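Local coordinates for protein transcriptional activator ToxR (Vibrio vulnificus, PDB 6UTC) that activates transcription from the membrane, its periplasmic domain, held by an intra-chain disulfide, probably sensing bile salts and interacting with ToxS, at residues N48-A51 and E52-G56. Sequence-based numbering, arbitrary orientation.
Sequences NKYA and ETHTG
H54, just past the C-terminal end of helix 40-52, lays its imidazole flat on the phenol ring of Y50, an offset stack with centroids 3.6 Å apart and planes only 6° from parallel. Followed outward, its CB lies 3.5 Å from Y50 O, and CG passes over Y50 CE2. ND1 then does double duty: it stands over the centre of the phenol ring while its N-H, in the imidazole plane, gives a nearly straight bond of 2.8 Å to Y50 O, which, with the stack, helps set the rotation of the imidazole. CE1 rests 3.3 Å from Y50 CZ, and NE2 shares a water with Y50 OH, 2.9 Å from NE2. With CG anti to the carbonyl carbon (chi1 -56°), the imidazole is carried back over the Y50 ring. Y50 O is gripped a second time by T53 N, 3.2 Å away on the opposite face of the carbonyl plane, and H54 N adds a weak bond to A51 O. K49 bends at chi2 and chi3 to run alongside E52, closing a salt bridge of 3.0 Å from NZ to OE1. The contact closes the C-terminal end of helix 40-52, before the loop to strand 62-67; beyond the two segments, Y50 also stacks on Y77 of strand 72-78 and hydrogen-bonds through OH to H79, while H54 touches E86 and K104.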
loop_
_atom_site.group_PDB
_atom_site.type_symbol
_atom_site.label_atom_id
_atom_site.label_comp_id
_atom_site.label_asym_id
_atom_site.label_seq_id
_atom_site.Cartn_x
_atom_site.Cartn_y
_atom_site.Cartn_z
ATOM N N ASN A 48 7.327 0.803 3.983
ATOM C CA ASN A 48 8.416 0.748 4.964
ATOM C C ASN A 48 7.883 0.820 6.391
ATOM O O ASN A 48 8.255 0.012 7.251
ATOM C CB ASN A 48 9.374 1.918 4.703
ATOM C CG ASN A 48 10.442 2.090 5.796
ATOM O OD1 ASN A 48 10.166 2.593 6.891
ATOM N ND2 ASN A 48 11.663 1.696 5.482
ATOM N N LYS A 49 7.021 1.797 6.669
ATOM C CA LYS A 49 6.529 1.976 8.029
ATOM C C LYS A 49 5.587 0.847 8.427
ATOM O O LYS A 49 5.582 0.412 9.587
ATOM C CB LYS A 49 5.843 3.331 8.178
ATOM C CG LYS A 49 6.699 4.506 7.755
ATOM C CD LYS A 49 8.099 4.453 8.327
ATOM C CE LYS A 49 8.114 4.764 9.802
ATOM N NZ LYS A 49 9.519 4.884 10.303
ATOM N N TYR A 50 4.797 0.346 7.476
ATOM C CA TYR A 50 3.874 -0.735 7.790
ATOM C C TYR A 50 4.635 -1.993 8.151
ATOM O O TYR A 50 4.232 -2.736 9.056
ATOM C CB TYR A 50 2.970 -0.973 6.593
ATOM C CG TYR A 50 1.781 -1.860 6.877
ATOM C CD1 TYR A 50 0.625 -1.333 7.426
ATOM C CD2 TYR A 50 1.808 -3.211 6.578
ATOM C CE1 TYR A 50 -0.478 -2.125 7.683
ATOM C CE2 TYR A 50 0.702 -4.018 6.830
ATOM C CZ TYR A 50 -0.434 -3.459 7.378
ATOM O OH TYR A 50 -1.551 -4.232 7.635
ATOM N N ALA A 51 5.755 -2.227 7.476
ATOM C CA ALA A 51 6.602 -3.359 7.824
ATOM C C ALA A 51 7.088 -3.308 9.270
ATOM O O ALA A 51 7.357 -4.361 9.856
ATOM C CB ALA A 51 7.775 -3.427 6.850
ATOM N N GLU A 52 7.168 -2.121 9.876
ATOM C CA GLU A 52 7.691 -2.028 11.238
ATOM C C GLU A 52 6.766 -2.677 12.259
ATOM O O GLU A 52 7.230 -3.120 13.315
ATOM C CB GLU A 52 7.954 -0.574 11.612
ATOM C CG GLU A 52 9.120 0.028 10.863
ATOM C CD GLU A 52 9.461 1.421 11.336
ATOM O OE1 GLU A 52 10.409 2.011 10.778
ATOM O OE2 GLU A 52 8.781 1.925 12.257
ATOM N N THR A 53 5.467 -2.731 11.983
ATOM C CA THR A 53 4.523 -3.393 12.870
ATOM C C THR A 53 3.957 -4.676 12.274
ATOM O O THR A 53 3.004 -5.233 12.834
ATOM C CB THR A 53 3.399 -2.434 13.243
ATOM O OG1 THR A 53 2.987 -1.720 12.068
ATOM C CG2 THR A 53 3.876 -1.445 14.297
ATOM N N HIS A 54 4.518 -5.163 11.159
ATOM C CA HIS A 54 4.008 -6.371 10.496
ATOM C C HIS A 54 5.197 -7.119 9.886
ATOM O O HIS A 54 5.573 -6.875 8.739
ATOM C CB HIS A 54 2.989 -6.011 9.421
ATOM C CG HIS A 54 1.839 -5.195 9.916
ATOM N ND1 HIS A 54 1.896 -3.823 10.022
ATOM C CD2 HIS A 54 0.592 -5.550 10.306
ATOM C CE1 HIS A 54 0.741 -3.369 10.475
ATOM N NE2 HIS A 54 -0.071 -4.397 10.651
ATOM N N THR A 55 5.770 -8.049 10.652
ATOM C CA THR A 55 6.963 -8.764 10.215
ATOM C C THR A 55 6.715 -10.265 10.145
ATOM O O THR A 55 5.765 -10.794 10.732
ATOM C CB THR A 55 8.167 -8.514 11.144
ATOM O OG1 THR A 55 7.863 -8.979 12.466
ATOM C CG2 THR A 55 8.523 -7.041 11.196
ATOM N N GLY A 56 7.600 -10.945 9.422
ATOM C CA GLY A 56 7.557 -12.397 9.376
ATOM C C GLY A 56 6.301 -12.872 8.677
ATOM O O GLY A 56 5.930 -12.369 7.611
HETATM O O HOH W 1 -2.886 -4.035 10.362
#